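Alpha-1,3-glucanase (Paenibacillus glycanilyticus, PDB 6K0P) probably hydrolyses the alpha-1,3-glucosidic linkages of alpha-1,3-glucan, as a bacterial glycoside hydrolase of family 87. Local coordinates at residues Phe19-Ala24 / Leu169-Asn174; Ala74-Asn79 / Asp138-Leu143; Glu65-Ser70 / Gly150-Ile155. The protein carries 1 engineered substitution. All coordinates share one frame; numbering follows the deposited sequence. Where two conformers were deposited one is given.

Contact 1: residues Phe19-Ala24 / Leu169-Asn174. With CA (calcium ion), chain J.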
# COMPACT_ATOMS: atom_id res chain seq x y z
N PHE A 19 -14.18 5.39 5.99
CA PHE A 19 -13.93 4.61 7.19
C PHE A 19 -12.91 5.32 8.07
O PHE A 19 -12.07 6.09 7.59
CB PHE A 19 -13.46 3.19 6.86
CG PHE A 19 -12.34 3.12 5.86
CD1 PHE A 19 -11.02 3.17 6.28
CD2 PHE A 19 -12.61 2.96 4.51
CE1 PHE A 19 -9.98 3.09 5.36
CE2 PHE A 19 -11.57 2.87 3.59
CZ PHE A 19 -10.26 2.94 4.01
N THR A 20 -13.04 5.09 9.37
CA THR A 20 -12.12 5.58 10.38
C THR A 20 -11.27 4.41 10.85
O THR A 20 -11.78 3.30 11.05
CB THR A 20 -12.92 6.12 11.57
OG1 THR A 20 -13.74 7.21 11.12
CG2 THR A 20 -12.00 6.62 12.69
N ILE A 21 -9.97 4.64 11.01
CA ILE A 21 -9.04 3.62 11.50
C ILE A 21 -8.73 3.89 12.96
O ILE A 21 -8.31 5.00 13.32
CB ILE A 21 -7.76 3.60 10.67
CG1 ILE A 21 -8.07 3.20 9.23
CG2 ILE A 21 -6.73 2.67 11.31
CD1 ILE A 21 -6.94 3.43 8.29
N MET A 22 -8.93 2.89 13.81
CA MET A 22 -8.65 3.03 15.23
C MET A 22 -7.71 1.92 15.69
O MET A 22 -7.99 0.74 15.48
CB MET A 22 -9.95 3.02 16.03
CG MET A 22 -10.88 4.14 15.58
SD MET A 22 -12.16 4.49 16.79
CE MET A 22 -13.03 2.95 16.77
N GLU A 23 -6.60 2.30 16.31
CA GLU A 23 -5.63 1.32 16.78
C GLU A 23 -6.13 0.67 18.07
O GLU A 23 -6.61 1.36 18.98
CB GLU A 23 -4.27 1.98 17.04
CG GLU A 23 -3.62 2.60 15.80
CD GLU A 23 -3.12 1.56 14.81
OE1 GLU A 23 -3.14 0.35 15.12
OE2 GLU A 23 -2.71 1.98 13.71
N ALA A 24 -6.00 -0.65 18.14
CA ALA A 24 -6.47 -1.37 19.32
C ALA A 24 -5.74 -0.90 20.57
O ALA A 24 -6.35 -0.76 21.65
CB ALA A 24 -6.27 -2.87 19.14
N LEU A 169 -6.06 -3.30 14.67
CA LEU A 169 -6.82 -2.08 14.45
C LEU A 169 -8.23 -2.48 14.05
O LEU A 169 -8.50 -3.62 13.68
CB LEU A 169 -6.19 -1.17 13.38
CG LEU A 169 -6.06 -1.70 11.93
CD1 LEU A 169 -7.39 -1.66 11.15
CD2 LEU A 169 -5.02 -0.92 11.15
N LEU A 170 -9.12 -1.49 14.09
CA LEU A 170 -10.50 -1.63 13.65
C LEU A 170 -10.82 -0.50 12.69
O LEU A 170 -10.59 0.67 13.02
CB LEU A 170 -11.43 -1.55 14.87
CG LEU A 170 -12.93 -1.76 14.67
CD1 LEU A 170 -13.19 -3.22 14.34
CD2 LEU A 170 -13.70 -1.32 15.91
N GLU A 171 -11.32 -0.84 11.50
CA GLU A 171 -11.96 0.14 10.63
C GLU A 171 -13.42 0.21 11.03
O GLU A 171 -14.04 -0.82 11.29
CB GLU A 171 -11.95 -0.29 9.16
CG GLU A 171 -10.62 -0.42 8.51
CD GLU A 171 -10.74 -0.85 7.05
OE1 GLU A 171 -11.79 -0.58 6.42
OE2 GLU A 171 -9.80 -1.46 6.53
N THR A 172 -13.97 1.42 11.07
CA THR A 172 -15.40 1.61 11.27
C THR A 172 -15.96 2.45 10.12
O THR A 172 -15.30 3.37 9.64
CB THR A 172 -15.72 2.24 12.63
OG1 THR A 172 -15.42 3.64 12.62
CG2 THR A 172 -14.91 1.56 13.73
N GLU A 173 -17.17 2.11 9.67
CA GLU A 173 -17.74 2.80 8.51
C GLU A 173 -19.26 2.79 8.63
O GLU A 173 -19.85 1.81 9.09
CB GLU A 173 -17.31 2.11 7.21
CG GLU A 173 -17.62 2.91 5.95
CD GLU A 173 -17.05 2.28 4.68
OE1 GLU A 173 -16.18 1.39 4.79
OE2 GLU A 173 -17.49 2.68 3.59
N ASN A 174 -19.88 3.90 8.22
CA ASN A 174 -21.33 3.98 8.07
C ASN A 174 -21.64 3.79 6.59
O ASN A 174 -21.53 4.74 5.80
CB ASN A 174 -21.85 5.31 8.60
CG ASN A 174 -23.35 5.39 8.58
OD1 ASN A 174 -24.03 4.39 8.32
ND2 ASN A 174 -23.89 6.57 8.86
CA CA J . -2.15 -1.49 16.08
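The carboxylate of E171 stacks on one face of the F19 ring, its plane tilted 27° from that of the ring. OE1 does the touching: it stands 3.7 Å above the ring plane, displaced toward the rim near CG and CD1. Beside it, E173 comes in obliquely, OE1 lying 3.9 Å from CB of F19. With chi1 at 50°, CG of F19 sits between the backbone N and the carbonyl carbon, which brings the ring back over strand 169-173, while Y348 meets it edge-to-face. The cost of setting an acid on an aromatic face is probably lowered by the salt bridges of the other oxygen, E171 OE2, with K326 and R350. E173 OE1 has a salt bridge of its own, to R324. Were the ring cut back to an alanine here, the E171 carboxylate would probably lose its flat apolar cover and Y348 its aromatic partner. Next to the ring the strands run antiparallel within one sheet of the N-terminal beta-sandwich, T20 with T172 and M22 with L170 being hydrogen-bonded pairs. Each pair is joined by two N-H...O bonds, such as the 2.9 Å bond from T20 N to T172 O. On the face carrying these four residues, the unbranched chain of M22 is flexible enough to bend at its sulfur, and CE meets T172 CG2 at 3.8 Å, the two side chains crossing at about a right angle. The beta-branched T172 suits an extended strand. On the other face E23, bent at chi2 (-71°), delivers OE1 to the calcium ion at 2.3 Å; E25, S50, S53 and D168 also bind this metal.

Contact 2: residues Ala74-Asn79 / Asp138-Leu143. With GLC (alpha-D-glucopyranose), chain D.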
# COMPACT_ATOMS: atom_id res chain seq x y z
N ALA A 74 -20.54 -0.97 9.97
CA ALA A 74 -19.68 -1.94 9.33
C ALA A 74 -18.27 -1.80 9.87
O ALA A 74 -17.85 -0.70 10.28
CB ALA A 74 -19.67 -1.75 7.81
N PHE A 75 -17.53 -2.91 9.86
CA PHE A 75 -16.28 -3.00 10.61
C PHE A 75 -15.30 -3.89 9.87
O PHE A 75 -15.68 -4.91 9.29
CB PHE A 75 -16.54 -3.58 12.01
CG PHE A 75 -17.52 -2.78 12.81
CD1 PHE A 75 -17.09 -1.68 13.54
CD2 PHE A 75 -18.87 -3.06 12.76
CE1 PHE A 75 -17.99 -0.91 14.24
CE2 PHE A 75 -19.78 -2.28 13.45
CZ PHE A 75 -19.33 -1.21 14.20
N VAL A 76 -14.02 -3.52 9.94
CA VAL A 76 -12.94 -4.39 9.48
C VAL A 76 -11.95 -4.55 10.63
O VAL A 76 -11.43 -3.56 11.15
CB VAL A 76 -12.25 -3.88 8.21
CG1 VAL A 76 -11.14 -4.85 7.79
CG2 VAL A 76 -13.26 -3.71 7.07
N LEU A 77 -11.70 -5.80 11.03
CA LEU A 77 -10.78 -6.11 12.11
C LEU A 77 -9.49 -6.67 11.52
O LEU A 77 -9.48 -7.77 10.97
CB LEU A 77 -11.41 -7.14 13.05
CG LEU A 77 -10.64 -7.40 14.34
CD1 LEU A 77 -10.86 -6.23 15.31
CD2 LEU A 77 -11.11 -8.72 14.93
N ARG A 78 -8.39 -5.92 11.64
CA ARG A 78 -7.08 -6.45 11.28
C ARG A 78 -6.54 -7.20 12.48
O ARG A 78 -6.48 -6.65 13.59
CB ARG A 78 -6.10 -5.35 10.86
CG ARG A 78 -4.79 -5.89 10.27
CD ARG A 78 -3.91 -4.78 9.72
NE ARG A 78 -2.94 -5.25 8.73
CZ ARG A 78 -1.63 -5.40 8.96
NH1 ARG A 78 -1.11 -5.14 10.16
NH2 ARG A 78 -0.84 -5.81 7.98
N ASN A 79 -6.16 -8.45 12.26
CA ASN A 79 -5.89 -9.37 13.34
C ASN A 79 -4.89 -10.42 12.88
O ASN A 79 -4.64 -10.60 11.69
CB ASN A 79 -7.19 -10.06 13.79
CG ASN A 79 -7.71 -11.04 12.76
OD1 ASN A 79 -7.33 -12.22 12.76
ND2 ASN A 79 -8.56 -10.55 11.85
N ASP A 138 -7.42 -9.71 7.64
CA ASP A 138 -8.57 -8.88 7.94
C ASP A 138 -9.85 -9.71 7.98
O ASP A 138 -10.00 -10.69 7.24
CB ASP A 138 -8.78 -7.79 6.88
CG ASP A 138 -7.69 -6.74 6.87
OD1 ASP A 138 -6.78 -6.76 7.74
OD2 ASP A 138 -7.76 -5.88 5.96
N ALA A 139 -10.78 -9.27 8.82
CA ALA A 139 -12.13 -9.82 8.84
C ALA A 139 -13.12 -8.68 8.68
O ALA A 139 -12.98 -7.62 9.30
CB ALA A 139 -12.41 -10.55 10.16
N GLN A 140 -14.14 -8.89 7.84
CA GLN A 140 -15.12 -7.87 7.49
C GLN A 140 -16.49 -8.27 8.03
O GLN A 140 -16.90 -9.42 7.90
CB GLN A 140 -15.21 -7.69 5.97
CG GLN A 140 -13.90 -7.32 5.27
CD GLN A 140 -12.95 -8.49 5.09
OE1 GLN A 140 -13.37 -9.64 4.98
NE2 GLN A 140 -11.65 -8.20 5.10
N LEU A 141 -17.22 -7.30 8.60
CA LEU A 141 -18.51 -7.61 9.21
C LEU A 141 -19.42 -6.39 9.16
O LEU A 141 -19.01 -5.28 9.51
CB LEU A 141 -18.31 -8.01 10.68
CG LEU A 141 -19.54 -8.51 11.42
CD1 LEU A 141 -19.97 -9.85 10.86
CD2 LEU A 141 -19.23 -8.64 12.92
N MET A 142 -20.67 -6.60 8.74
CA MET A 142 -21.68 -5.56 8.79
C MET A 142 -22.74 -5.94 9.81
O MET A 142 -23.13 -7.11 9.90
CB MET A 142 -22.33 -5.33 7.42
CG MET A 142 -23.43 -4.26 7.39
SD MET A 142 -23.77 -3.64 5.73
CE MET A 142 -22.61 -4.66 4.83
N LEU A 143 -23.17 -4.96 10.60
CA LEU A 143 -24.20 -5.14 11.61
C LEU A 143 -25.49 -4.50 11.12
O LEU A 143 -25.48 -3.61 10.27
CB LEU A 143 -23.78 -4.50 12.94
CG LEU A 143 -22.54 -5.10 13.62
CD1 LEU A 143 -22.30 -4.46 14.98
CD2 LEU A 143 -22.67 -6.61 13.74
C1 GLC D . -17.77 -13.29 2.32
C2 GLC D . -16.56 -14.16 2.61
C3 GLC D . -16.30 -14.48 4.08
C4 GLC D . -16.53 -13.24 4.88
C5 GLC D . -17.94 -12.78 4.64
C6 GLC D . -18.34 -11.61 5.52
O1 GLC D . -18.88 -14.06 2.32
O2 GLC D . -16.63 -15.31 1.82
O3 GLC D . -14.93 -14.72 4.26
O4 GLC D . -16.37 -13.54 6.24
O5 GLC D . -17.95 -12.33 3.32
O6 GLC D . -17.52 -10.48 5.38
O HOH W 1 -4.65 -5.50 6.53
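R78 runs out past D138, its pair across two antiparallel strands. With CG anti to the backbone N (chi1 -171°) and the chain extended as far as NE, the aliphatic part passes the acid's OD1: CB is 3.5 Å from it, CG 3.3 Å and CD 4.0 Å. NE stops 4.2 Å from OD1, too far for a salt bridge, and a water fills in. Lying in the guanidinium plane, this water accepts from R78 NE at 2.8 Å and donates to D138 OD1. Farther along the arginine, NH1 forms a salt bridge with D168; a long cationic chain suits a residue that meets one acid through water and another directly. D138 OD2 has its own salt bridge, to R350. Two bonds hold L77 O from opposite faces of its plane, from A139 N and from N79 ND2 (3.1 Å to L77 O), and the latter helps to set the turn of the asparagine amide. At the other end, F75 CE2 meets L143 CD1 at 3.7 Å. The backbone O of Q140 accepts from glucose O6 at 2.8 Å, and E218 also binds this sugar. Q140 thus belongs to a glycan pocket on this antiparallel sheet, in a domain that probably has the galactose-binding-like beta-sandwich fold.

Contact 3: residues Glu65-Ser70 / Gly150-Ile155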
# COMPACT_ATOMS: atom_id res chain seq x y z
N GLU A 65 -11.68 -2.58 24.13
CA GLU A 65 -12.88 -1.75 23.98
C GLU A 65 -12.54 -0.50 23.18
O GLU A 65 -11.77 0.35 23.65
CB GLU A 65 -13.40 -1.37 25.37
CG GLU A 65 -14.69 -0.56 25.34
CD GLU A 65 -15.17 -0.23 26.73
OE1 GLU A 65 -14.52 0.59 27.41
OE2 GLU A 65 -16.20 -0.80 27.15
N PHE A 66 -13.12 -0.39 21.99
CA PHE A 66 -13.01 0.80 21.16
C PHE A 66 -14.19 1.72 21.44
O PHE A 66 -15.24 1.29 21.93
CB PHE A 66 -13.05 0.44 19.67
CG PHE A 66 -11.91 -0.42 19.20
CD1 PHE A 66 -11.96 -1.79 19.34
CD2 PHE A 66 -10.81 0.15 18.57
CE1 PHE A 66 -10.91 -2.59 18.89
CE2 PHE A 66 -9.77 -0.64 18.12
CZ PHE A 66 -9.82 -2.01 18.28
N THR A 67 -14.03 2.99 21.09
CA THR A 67 -15.12 3.96 21.15
C THR A 67 -15.27 4.61 19.78
O THR A 67 -14.31 5.19 19.26
CB THR A 67 -14.86 5.02 22.22
OG1 THR A 67 -14.70 4.38 23.49
CG2 THR A 67 -16.04 5.99 22.30
N LEU A 68 -16.46 4.52 19.20
CA LEU A 68 -16.65 5.11 17.89
C LEU A 68 -16.48 6.62 17.95
O LEU A 68 -16.96 7.29 18.87
CB LEU A 68 -18.05 4.78 17.37
CG LEU A 68 -18.37 3.32 17.05
CD1 LEU A 68 -19.75 3.24 16.41
CD2 LEU A 68 -17.32 2.73 16.13
N THR A 69 -15.80 7.17 16.94
CA THR A 69 -15.71 8.61 16.76
C THR A 69 -16.57 9.11 15.61
O THR A 69 -16.66 10.33 15.40
CB THR A 69 -14.27 9.06 16.59
OG1 THR A 69 -13.67 8.35 15.50
CG2 THR A 69 -13.48 8.78 17.86
N SER A 70 -17.20 8.20 14.87
CA SER A 70 -18.19 8.49 13.84
C SER A 70 -19.18 7.34 13.83
O SER A 70 -18.86 6.24 14.30
CB SER A 70 -17.53 8.61 12.45
OG SER A 70 -16.64 9.71 12.40
N GLY A 150 -19.48 7.54 19.91
CA GLY A 150 -19.56 7.32 21.34
C GLY A 150 -19.94 5.92 21.76
O GLY A 150 -19.79 5.58 22.94
N THR A 151 -20.45 5.09 20.85
CA THR A 151 -20.74 3.71 21.19
C THR A 151 -19.45 2.99 21.55
O THR A 151 -18.41 3.17 20.90
CB THR A 151 -21.36 3.01 19.97
OG1 THR A 151 -22.56 3.67 19.58
CG2 THR A 151 -21.68 1.55 20.27
N LYS A 152 -19.51 2.15 22.60
CA LYS A 152 -18.40 1.27 22.95
C LYS A 152 -18.51 0.01 22.09
O LYS A 152 -19.46 -0.76 22.22
CB LYS A 152 -18.47 0.88 24.42
CG LYS A 152 -18.25 2.03 25.40
CD LYS A 152 -16.99 2.80 25.10
CE LYS A 152 -16.55 3.62 26.31
NZ LYS A 152 -15.87 4.88 25.92
N ILE A 153 -17.53 -0.20 21.22
CA ILE A 153 -17.46 -1.39 20.38
C ILE A 153 -16.34 -2.25 20.95
O ILE A 153 -15.16 -1.89 20.87
CB ILE A 153 -17.21 -1.04 18.91
CG1 ILE A 153 -18.38 -0.24 18.33
CG2 ILE A 153 -16.96 -2.32 18.10
CD1 ILE A 153 -19.70 -1.01 18.27
N LYS A 154 -16.72 -3.37 21.56
CA LYS A 154 -15.77 -4.24 22.25
C LYS A 154 -15.52 -5.47 21.38
O LYS A 154 -16.46 -6.08 20.88
CB LYS A 154 -16.34 -4.62 23.61
CG LYS A 154 -15.47 -5.54 24.43
CD LYS A 154 -16.00 -5.67 25.87
CE LYS A 154 -17.41 -6.24 25.90
NZ LYS A 154 -17.66 -6.84 27.25
N ILE A 155 -14.24 -5.79 21.18
CA ILE A 155 -13.84 -7.04 20.54
C ILE A 155 -13.45 -7.96 21.67
O ILE A 155 -12.55 -7.63 22.45
CB ILE A 155 -12.65 -6.82 19.59
CG1 ILE A 155 -12.98 -5.74 18.56
CG2 ILE A 155 -12.26 -8.13 18.92
CD1 ILE A 155 -14.19 -6.07 17.68
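G150 gives its N-H to L68 O at 2.7 Å, approaching from above the carbonyl plane. Its positive phi of 94° suits a residue without a side chain, since a CB would press on the preceding carbonyl oxygen. T151 O accepts from L68 N at 2.9 Å, in the carbonyl plane. Its side chain lies next to that of L68, pointing the same way, CB against CD1, while OG1 is taken up by P148 O. K152 points to the other side of the sheet. Bent at chi2 (-52°), its chain curls back so that NZ donates to T67 OG1 at 2.7 Å. The carboxylate of E65 crosses its methylenes obliquely, OE1 lying 3.8 Å from CE but 4.7 Å from NZ, so the opposite charges are near without pairing; a long, flexible lysine can serve the hydroxyl and still cover the acid's flank. I153 exchanges two backbone bonds with F66, and its O also lies in the ring plane at the edge of F66, 3.5 Å from CD1, where the ring's polarised C-H groups would favour an oxygen. Its CG1 packs on L68 CG at 3.8 Å. K154 leads its amine away from strand 65-67 toward Q156 and makes cation-pi contacts with Y63 and Y92. I155 completes the apolar side, CG1 meeting F66 CE1 at 3.8 Å. Branched isoleucines suit this buried, extended backbone, and they face the neighbouring sheet: I153 touches L170 and I155 touches V167, while F66 packs on M22 and L170, and L68 on T172. Such alternation, polar side chains outward and apolar ones inward, is characteristic of an antiparallel beta-sandwich, here between edge strand 63-67 and its neighbour 152-156 in the four-stranded sheet.

From the N terminus, the chain lays down 19-24 first and waits until 169-174 to close contact 1, the widest loop. Inside it, 65-70 meets 150-155 in contact 3, and inside that again 74-79 meets 138-143 in contact 2; the three are fully nested and none cross. Contacts 1 and 2 belong to one sheet, where strands 165-173 and 72-80 are neighbours and E171 N lies 2.7 Å from V76 O. Contact 3 belongs to the four-stranded sheet, which packs on the first through pairs such as M22 with F66 and L77 with I155. Contacts 1 and 2 thus build one sheet, contact 3 the other, and the side chains between them join the two.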